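Local coordinates for protein glycerophosphoryl diester phosphodiesterase (Parabacteroides distasonis, PDB 3MZ2) that probably hydrolyses glycerophosphodiesters, releasing an alcohol and glycerol phosphate, at residues 123-137 with 150-163. Sequence-based numbering, arbitrary orientation.
Sequences EEAIRWARGKTILIL and LITDMQAEPYVMIT
Tyr159 lays its ring under the first carbons of Arg130, where two neighbouring beta-alpha units of the TIM barrel pack together. CB of Arg130 stands 3.9 Å from the ring centroid, a CH-pi contact over one face; Ala156 O lies over the opposite face. In one of its two conformers the arginine chain runs on extended, CG anti to the backbone N (chi1 -169°), and its guanidinium stays nearly parallel to the ring plane, with CD 3.5 Å from Tyr159 OH. At the ring's edge sits Ile126 O, 3.3 Å from Tyr159 CE2.

Ile126 packs from helix 122-129 onto segment 150-163. Its CG2 meets Tyr159 CE2 at 3.6 Å and also faces Ala156 CB and the methyl end of one conformer of selenomethionine Met154, while CG1 packs crosswise on Val160 CG2. Helices 122-129 and 144-153 thus share one apolar layer against the outside of the barrel wall.

Beneath it, strands 135-137 and 160-164 run parallel, joined through helix 144-153 in a beta-alpha-beta crossover. Leu135 N donates to Tyr159 O, Met161 N to Leu135 O at 2.7 Å, and Leu137 N to Met161 O. Strand 63-70 pairs with the other edge of 135-137. Val160 and Leu137 point to the helix-covered face, where Leu137 CD1 touches both Val160 CG1 and Ile151 CD1. On the other face, toward the barrel interior, Met161 SE rests 3.5 Å from Ile134 CG2. The ladder ends at Leu137 O, which accepts Thr163 N at 3.0 Å; a water lies within hydrogen-bonding distance of both Leu137 O and Thr163 O.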
ATOM      1  N   GLU A 123     -18.801   8.408   2.417  1.00 14.94           N
ATOM      2  CA  GLU A 123     -19.854   8.971   3.237  0.70 15.97           C
ATOM      3  C   GLU A 123     -21.213   8.324   2.985  1.00 15.40           C
ATOM      4  O   GLU A 123     -21.945   7.988   3.921  1.00 15.73           O
ATOM      5  CB  GLU A 123     -19.957  10.470   2.977  0.70 17.05           C
ATOM      6  CG  GLU A 123     -20.952  11.177   3.889  0.70 20.36           C
ATOM      7  CD  GLU A 123     -20.558  11.111   5.361  0.70 24.69           C
ATOM      8  OE1 GLU A 123     -19.370  10.873   5.667  0.70 28.84           O
ATOM      9  OE2 GLU A 123     -21.450  11.314   6.223  0.70 31.98           O
ATOM     10  N   GLU A 124     -21.576   8.161   1.714  1.00 15.69           N
ATOM     11  CA  GLU A 124     -22.855   7.504   1.379  0.50 16.66           C
ATOM     12  C   GLU A 124     -22.902   6.092   1.950  1.00 15.49           C
ATOM     13  O   GLU A 124     -23.952   5.662   2.463  1.00 15.42           O
ATOM     14  CB  GLU A 124     -23.088   7.436  -0.133  0.50 17.79           C
ATOM     15  CG  GLU A 124     -24.287   6.582  -0.560  0.50 19.92           C
ATOM     16  CD  GLU A 124     -24.391   6.462  -2.064  0.50 24.33           C
ATOM     17  OE1 GLU A 124     -23.386   6.751  -2.749  0.50 27.01           O
ATOM     18  OE2 GLU A 124     -25.475   6.090  -2.551  0.50 27.61           O
ATOM     19  N   ALA A 125     -21.766   5.373   1.887  1.00 13.54           N
ATOM     20  CA  ALA A 125     -21.727   4.020   2.372  1.00 13.34           C
ATOM     21  C   ALA A 125     -21.864   3.954   3.891  1.00 13.24           C
ATOM     22  O   ALA A 125     -22.587   3.099   4.427  1.00 12.87           O
ATOM     23  CB  ALA A 125     -20.415   3.333   1.909  1.00 12.19           C
ATOM     24  N   ILE A 126     -21.193   4.863   4.580  1.00 13.75           N
ATOM     25  CA  ILE A 126     -21.244   4.919   6.033  1.00 13.94           C
ATOM     26  C   ILE A 126     -22.681   5.235   6.487  1.00 14.45           C
ATOM     27  O   ILE A 126     -23.209   4.570   7.385  1.00 15.99           O
ATOM     28  CB  ILE A 126     -20.233   5.970   6.588  1.00 13.95           C
ATOM     29  CG1 ILE A 126     -18.793   5.500   6.433  1.00 14.43           C
ATOM     30  CG2 ILE A 126     -20.459   6.304   8.097  1.00 13.87           C
ATOM     31  CD1 ILE A 126     -17.823   6.581   6.749  1.00 12.48           C
ATOM     32  N   ARG A 127     -23.308   6.241   5.879  1.00 14.65           N
ATOM     33  CA  ARG A 127     -24.683   6.624   6.228  0.50 15.78           C
ATOM     34  C   ARG A 127     -25.659   5.465   6.038  1.00 15.29           C
ATOM     35  O   ARG A 127     -26.535   5.218   6.872  1.00 15.03           O
ATOM     36  CB  ARG A 127     -25.141   7.824   5.391  0.50 16.60           C
ATOM     37  CG  ARG A 127     -24.440   9.139   5.750  0.50 19.68           C
ATOM     38  CD  ARG A 127     -25.255  10.367   5.268  0.50 24.20           C
ATOM     39  NE  ARG A 127     -26.635  10.287   5.723  0.50 27.65           N
ATOM     40  CZ  ARG A 127     -27.666  10.817   5.078  0.50 30.49           C
ATOM     41  NH1 ARG A 127     -27.460  11.498   3.958  0.50 31.32           N
ATOM     42  NH2 ARG A 127     -28.896  10.680   5.565  0.50 30.96           N
ATOM     43  N   TRP A 128     -25.479   4.727   4.958  1.00 13.53           N
ATOM     44  CA  TRP A 128     -26.291   3.540   4.667  1.00 14.17           C
ATOM     45  C   TRP A 128     -26.026   2.376   5.601  1.00 14.00           C
ATOM     46  O   TRP A 128     -26.922   1.662   5.991  1.00 13.45           O
ATOM     47  CB  TRP A 128     -26.006   3.098   3.238  1.00 14.76           C
ATOM     48  CG  TRP A 128     -26.671   1.795   2.885  1.00 17.56           C
ATOM     49  CD1 TRP A 128     -27.981   1.618   2.487  1.00 19.63           C
ATOM     50  CD2 TRP A 128     -26.096   0.501   2.955  1.00 16.50           C
ATOM     51  NE1 TRP A 128     -28.232   0.277   2.288  1.00 20.55           N
ATOM     52  CE2 TRP A 128     -27.094  -0.428   2.583  1.00 17.58           C
ATOM     53  CE3 TRP A 128     -24.822   0.017   3.297  1.00 19.90           C
ATOM     54  CZ2 TRP A 128     -26.838  -1.823   2.512  1.00 19.43           C
ATOM     55  CZ3 TRP A 128     -24.589  -1.375   3.262  1.00 17.53           C
ATOM     56  CH2 TRP A 128     -25.598  -2.260   2.882  1.00 17.97           C
ATOM     57  N   ALA A 129     -24.780   2.199   5.990  1.00 12.30           N
ATOM     58  CA  ALA A 129     -24.405   1.025   6.772  1.00 13.54           C
ATOM     59  C   ALA A 129     -24.965   1.065   8.205  1.00 13.87           C
ATOM     60  O   ALA A 129     -25.168   0.016   8.813  1.00 14.23           O
ATOM     61  CB  ALA A 129     -22.886   0.871   6.786  1.00 11.26           C
ATOM     62  N   ARG A 130     -25.151   2.261   8.760  1.00 13.95           N
ATOM     63  CA  ARG A 130     -25.553   2.408  10.159  0.50 14.88           C
ATOM     64  C   ARG A 130     -26.854   1.642  10.411  1.00 14.96           C
ATOM     65  O   ARG A 130     -27.878   1.953   9.785  1.00 14.97           O
ATOM     66  CB  ARG A 130     -25.752   3.885  10.492  0.50 15.42           C
ATOM     67  CG  ARG A 130     -25.912   4.211  11.985  0.50 16.89           C
ATOM     68  CD  ARG A 130     -26.176   5.712  12.158  0.50 21.17           C
ATOM     69  NE  ARG A 130     -26.639   6.123  13.482  0.50 24.20           N
ATOM     70  CZ  ARG A 130     -27.053   7.361  13.756  0.50 26.85           C
ATOM     71  NH1 ARG A 130     -27.054   8.285  12.798  0.50 27.24           N
ATOM     72  NH2 ARG A 130     -27.454   7.676  14.982  0.50 28.36           N
ATOM     73  N   GLY A 131     -26.818   0.655  11.313  1.00 15.37           N
ATOM     74  CA  GLY A 131     -28.012  -0.149  11.625  1.00 15.83           C
ATOM     75  C   GLY A 131     -28.268  -1.331  10.714  1.00 16.31           C
ATOM     76  O   GLY A 131     -29.271  -2.057  10.896  1.00 17.93           O
ATOM     77  N   LYS A 132     -27.413  -1.504   9.699  1.00 14.90           N
ATOM     78  CA  LYS A 132     -27.512  -2.630   8.790  1.00 15.03           C
ATOM     79  C   LYS A 132     -26.312  -3.576   8.820  1.00 14.86           C
ATOM     80  O   LYS A 132     -26.484  -4.790   8.742  1.00 14.86           O
ATOM     81  CB  LYS A 132     -27.709  -2.166   7.363  1.00 15.87           C
ATOM     82  CG  LYS A 132     -28.904  -1.282   7.155  1.00 16.34           C
ATOM     83  CD  LYS A 132     -29.027  -0.919   5.695  1.00 17.17           C
ATOM     84  CE  LYS A 132     -30.107   0.125   5.496  1.00 16.54           C
ATOM     85  NZ  LYS A 132     -29.815   1.548   5.979  1.00 15.69           N
ATOM     86  N   THR A 133     -25.094  -3.036   8.884  1.00 12.70           N
ATOM     87  CA  THR A 133     -23.893  -3.833   8.717  1.00 12.70           C
ATOM     88  C   THR A 133     -22.686  -3.082   9.338  1.00 11.21           C
ATOM     89  O   THR A 133     -22.851  -2.095  10.042  1.00 12.22           O
ATOM     90  CB  THR A 133     -23.661  -4.135   7.199  1.00 13.11           C
ATOM     91  OG1 THR A 133     -22.532  -5.017   7.028  1.00 16.93           O
ATOM     92  CG2 THR A 133     -23.415  -2.877   6.398  1.00 13.29           C
ATOM     93  N   ILE A 134     -21.493  -3.579   9.088  1.00 12.27           N
ATOM     94  CA  ILE A 134     -20.255  -2.973   9.519  1.00 11.51           C
ATOM     95  C   ILE A 134     -19.403  -2.884   8.280  1.00 11.92           C
ATOM     96  O   ILE A 134     -19.318  -3.848   7.522  1.00 11.87           O
ATOM     97  CB  ILE A 134     -19.512  -3.878  10.528  1.00 12.79           C
ATOM     98  CG1 ILE A 134     -20.382  -4.251  11.698  1.00 13.29           C
ATOM     99  CG2 ILE A 134     -18.163  -3.238  11.008  1.00 12.46           C
ATOM    100  CD1 ILE A 134     -19.940  -5.456  12.413  1.00 18.25           C
ATOM    101  N   LEU A 135     -18.775  -1.745   8.041  1.00  9.87           N
ATOM    102  CA  LEU A 135     -17.839  -1.589   6.967  1.00 11.33           C
ATOM    103  C   LEU A 135     -16.422  -1.739   7.507  1.00 11.63           C
ATOM    104  O   LEU A 135     -16.124  -1.380   8.675  1.00 12.28           O
ATOM    105  CB  LEU A 135     -18.009  -0.171   6.369  1.00 11.70           C
ATOM    106  CG  LEU A 135     -19.406   0.226   5.871  1.00 11.82           C
ATOM    107  CD1 LEU A 135     -19.395   1.676   5.378  1.00 11.95           C
ATOM    108  CD2 LEU A 135     -19.894  -0.748   4.831  1.00 11.81           C
ATOM    109  N   ILE A 136     -15.527  -2.234   6.674  1.00 10.52           N
ATOM    110  CA  ILE A 136     -14.150  -2.471   7.050  1.00 10.87           C
ATOM    111  C   ILE A 136     -13.262  -1.787   6.012  1.00 11.12           C
ATOM    112  O   ILE A 136     -13.299  -2.134   4.822  1.00 10.13           O
ATOM    113  CB  ILE A 136     -13.826  -3.973   7.148  1.00 10.93           C
ATOM    114  CG1 ILE A 136     -14.836  -4.652   8.082  1.00 12.14           C
ATOM    115  CG2 ILE A 136     -12.332  -4.126   7.656  1.00 11.20           C
ATOM    116  CD1 ILE A 136     -14.706  -6.238   8.181  1.00 13.06           C
ATOM    117  N   LEU A 137     -12.542  -0.759   6.438  1.00 11.50           N
ATOM    118  CA  LEU A 137     -11.800   0.104   5.528  1.00 11.40           C
ATOM    119  C   LEU A 137     -10.393  -0.427   5.256  1.00 13.48           C
ATOM    120  O   LEU A 137      -9.522  -0.479   6.154  1.00 15.00           O
ATOM    121  CB  LEU A 137     -11.675   1.539   6.055  1.00 11.33           C
ATOM    122  CG  LEU A 137     -12.996   2.231   6.449  1.00 11.40           C
ATOM    123  CD1 LEU A 137     -12.736   3.726   6.801  1.00 12.55           C
ATOM    124  CD2 LEU A 137     -14.095   2.096   5.396  1.00 13.03           C
ATOM    125  N   LEU A 150     -12.406  11.092  10.390  1.00 14.38           N
ATOM    126  CA  LEU A 150     -13.733  10.907   9.788  0.50 14.09           C
ATOM    127  C   LEU A 150     -14.582   9.985  10.653  1.00 13.26           C
ATOM    128  O   LEU A 150     -15.719  10.281  10.940  1.00 13.77           O
ATOM    129  CB  LEU A 150     -13.639  10.306   8.385  0.50 14.52           C
ATOM    130  CG  LEU A 150     -14.983  10.160   7.642  0.50 14.29           C
ATOM    131  CD1 LEU A 150     -15.696  11.488   7.477  0.50 14.12           C
ATOM    132  CD2 LEU A 150     -14.731   9.515   6.269  0.50 16.22           C
ATOM    133  N   ILE A 151     -14.019   8.839  11.055  1.00 13.45           N
ATOM    134  CA  ILE A 151     -14.794   7.874  11.867  1.00 12.69           C
ATOM    135  C   ILE A 151     -15.165   8.487  13.249  1.00 13.41           C
ATOM    136  O   ILE A 151     -16.318   8.384  13.722  1.00 13.61           O
ATOM    137  CB  ILE A 151     -14.031   6.562  12.072  1.00 13.98           C
ATOM    138  CG1 ILE A 151     -13.831   5.889  10.715  1.00 13.55           C
ATOM    139  CG2 ILE A 151     -14.795   5.614  12.993  1.00 12.94           C
ATOM    140  CD1 ILE A 151     -12.822   4.669  10.751  1.00 15.41           C
ATOM    141  N   THR A 152     -14.197   9.169  13.880  1.00 12.15           N
ATOM    142  CA  THR A 152     -14.397   9.777  15.164  1.00 12.63           C
ATOM    143  C   THR A 152     -15.428  10.889  15.094  1.00 12.94           C
ATOM    144  O   THR A 152     -16.354  10.955  15.913  1.00 14.20           O
ATOM    145  CB  THR A 152     -13.102  10.289  15.788  1.00 13.60           C
ATOM    146  OG1 THR A 152     -12.184   9.197  15.855  1.00 11.91           O
ATOM    147  CG2 THR A 152     -13.332  10.847  17.237  1.00 14.27           C
ATOM    148  N   ASP A 153     -15.267  11.779  14.111  1.00 12.31           N
ATOM    149  CA  ASP A 153     -16.166  12.955  13.982  1.00 13.69           C
ATOM    150  C   ASP A 153     -17.618  12.517  13.733  1.00 14.18           C
ATOM    151  O   ASP A 153     -18.560  13.176  14.170  1.00 14.07           O
ATOM    152  CB  ASP A 153     -15.766  13.851  12.806  1.00 13.85           C
ATOM    153  CG  ASP A 153     -14.426  14.627  13.021  1.00 17.91           C
ATOM    154  OD1 ASP A 153     -13.790  14.578  14.098  1.00 15.91           O
ATOM    155  OD2 ASP A 153     -14.022  15.291  12.048  1.00 17.60           O
HETATM  156  N   MSE A 154     -17.786  11.388  13.051  1.00 15.22           N
HETATM  157  CA  MSE A 154     -19.093  10.851  12.634  0.50 15.76           C
HETATM  158  C   MSE A 154     -19.692   9.937  13.705  1.00 16.09           C
HETATM  159  O   MSE A 154     -20.830   9.453  13.543  1.00 15.86           O
HETATM  160  CB  MSE A 154     -18.967  10.029  11.335  0.50 16.10           C
HETATM  161  CG  MSE A 154     -18.575  10.839  10.113  0.50 17.46           C
HETATM  162 SE   MSE A 154     -18.693   9.835   8.469  0.38 23.70          SE
HETATM  163  CE  MSE A 154     -20.643   9.626   8.378  0.50 20.44           C
ATOM    164  N   GLN A 155     -18.928   9.682  14.772  1.00 14.81           N
ATOM    165  CA  GLN A 155     -19.333   8.741  15.841  1.00 14.84           C
ATOM    166  C   GLN A 155     -19.682   7.403  15.213  1.00 13.19           C
ATOM    167  O   GLN A 155     -20.593   6.738  15.665  1.00 13.67           O
ATOM    168  CB  GLN A 155     -20.443   9.326  16.735  1.00 16.44           C
ATOM    169  CG  GLN A 155     -20.075  10.729  17.259  1.00 18.49           C
ATOM    170  CD  GLN A 155     -21.169  11.404  18.108  1.00 22.84           C
ATOM    171  OE1 GLN A 155     -21.139  12.608  18.310  1.00 34.10           O
ATOM    172  NE2 GLN A 155     -22.070  10.638  18.629  1.00 27.59           N
ATOM    173  N   ALA A 156     -18.867   6.968  14.250  1.00 11.95           N
ATOM    174  CA  ALA A 156     -19.119   5.759  13.440  1.00 12.14           C
ATOM    175  C   ALA A 156     -18.326   4.553  13.931  1.00 12.59           C
ATOM    176  O   ALA A 156     -18.277   3.527  13.280  1.00 11.81           O
ATOM    177  CB  ALA A 156     -18.794   6.034  11.915  1.00 12.40           C
ATOM    178  N   GLU A 157     -17.687   4.673  15.089  1.00 11.56           N
ATOM    179  CA  GLU A 157     -16.919   3.526  15.634  1.00 11.69           C
ATOM    180  C   GLU A 157     -17.649   2.211  15.736  1.00 11.05           C
ATOM    181  O   GLU A 157     -17.005   1.154  15.564  1.00 12.84           O
ATOM    182  CB  GLU A 157     -16.324   3.834  16.988  1.00 11.88           C
ATOM    183  CG  GLU A 157     -15.454   5.130  17.054  1.00 12.98           C
ATOM    184  CD  GLU A 157     -16.204   6.360  17.558  1.00 13.92           C
ATOM    185  OE1 GLU A 157     -17.428   6.501  17.299  1.00 13.97           O
ATOM    186  OE2 GLU A 157     -15.560   7.219  18.220  1.00 14.99           O
ATOM    187  N   PRO A 158     -18.966   2.235  16.043  1.00 12.24           N
ATOM    188  CA  PRO A 158     -19.653   0.932  16.115  1.00 12.41           C
ATOM    189  C   PRO A 158     -19.905   0.215  14.795  1.00 12.87           C
ATOM    190  O   PRO A 158     -20.401  -0.922  14.799  1.00 13.64           O
ATOM    191  CB  PRO A 158     -21.012   1.292  16.754  1.00 13.04           C
ATOM    192  CG  PRO A 158     -20.758   2.583  17.490  1.00 13.94           C
ATOM    193  CD  PRO A 158     -19.751   3.319  16.670  1.00 12.44           C
ATOM    194  N   TYR A 159     -19.642   0.863  13.662  1.00 12.91           N
ATOM    195  CA  TYR A 159     -19.969   0.277  12.370  1.00 13.65           C
ATOM    196  C   TYR A 159     -18.944   0.531  11.268  1.00 13.57           C
ATOM    197  O   TYR A 159     -19.190   0.179  10.117  1.00 13.64           O
ATOM    198  CB  TYR A 159     -21.385   0.638  11.883  1.00 15.81           C
ATOM    199  CG  TYR A 159     -21.702   2.104  11.806  1.00 13.30           C
ATOM    200  CD1 TYR A 159     -22.088   2.825  12.958  1.00 14.34           C
ATOM    201  CD2 TYR A 159     -21.790   2.769  10.558  1.00 14.89           C
ATOM    202  CE1 TYR A 159     -22.386   4.171  12.881  1.00 15.54           C
ATOM    203  CE2 TYR A 159     -22.116   4.103  10.487  1.00 14.57           C
ATOM    204  CZ  TYR A 159     -22.385   4.810  11.633  1.00 15.50           C
ATOM    205  OH  TYR A 159     -22.721   6.136  11.535  1.00 18.68           O
ATOM    206  N   VAL A 160     -17.818   1.137  11.597  1.00 13.12           N
ATOM    207  CA  VAL A 160     -16.746   1.338  10.597  1.00 12.52           C
ATOM    208  C   VAL A 160     -15.439   0.916  11.258  1.00 12.15           C
ATOM    209  O   VAL A 160     -14.956   1.589  12.178  1.00 13.01           O
ATOM    210  CB  VAL A 160     -16.683   2.796  10.104  1.00 12.34           C
ATOM    211  CG1 VAL A 160     -15.602   2.958   8.971  1.00 12.57           C
ATOM    212  CG2 VAL A 160     -18.045   3.317   9.649  1.00 13.95           C
HETATM  213  N   MSE A 161     -14.890  -0.218  10.822  1.00 11.16           N
HETATM  214  CA  MSE A 161     -13.652  -0.790  11.368  1.00 11.59           C
HETATM  215  C   MSE A 161     -12.490  -0.402  10.479  1.00 11.58           C
HETATM  216  O   MSE A 161     -12.704  -0.062   9.297  1.00 13.25           O
HETATM  217  CB  MSE A 161     -13.712  -2.329  11.442  1.00 12.10           C
HETATM  218  CG  MSE A 161     -14.711  -2.797  12.434  1.00 13.59           C
HETATM  219 SE   MSE A 161     -15.163  -4.688  12.230  0.75 13.88          SE
HETATM  220  CE  MSE A 161     -13.409  -5.526  12.507  1.00 11.57           C
ATOM    221  N   ILE A 162     -11.285  -0.513  11.016  1.00 11.41           N
ATOM    222  CA  ILE A 162     -10.065  -0.118  10.273  1.00 11.75           C
ATOM    223  C   ILE A 162      -9.164  -1.337  10.098  1.00 12.25           C
ATOM    224  O   ILE A 162      -8.877  -2.023  11.054  1.00 10.96           O
ATOM    225  CB  ILE A 162      -9.300   0.985  11.031  1.00 11.65           C
ATOM    226  CG1 ILE A 162     -10.224   2.192  11.289  1.00 14.45           C
ATOM    227  CG2 ILE A 162      -8.038   1.426  10.223  1.00 13.56           C
ATOM    228  CD1 ILE A 162      -9.720   3.149  12.420  1.00 14.78           C
ATOM    229  N   THR A 163      -8.728  -1.589   8.865  1.00 11.42           N
ATOM    230  CA  THR A 163      -7.787  -2.657   8.589  1.00 12.33           C
ATOM    231  C   THR A 163      -6.405  -2.134   8.900  1.00 12.77           C
ATOM    232  O   THR A 163      -6.029  -1.052   8.444  1.00 11.65           O
ATOM    233  CB  THR A 163      -7.837  -3.118   7.117  1.00 13.17           C
ATOM    234  OG1 THR A 163      -9.148  -3.575   6.831  1.00 14.32           O
ATOM    235  CG2 THR A 163      -6.825  -4.296   6.908  1.00 14.51           C
TER
HETATM  236  O   HOH W   1      -7.005   0.882   6.741  1.00 25.86           O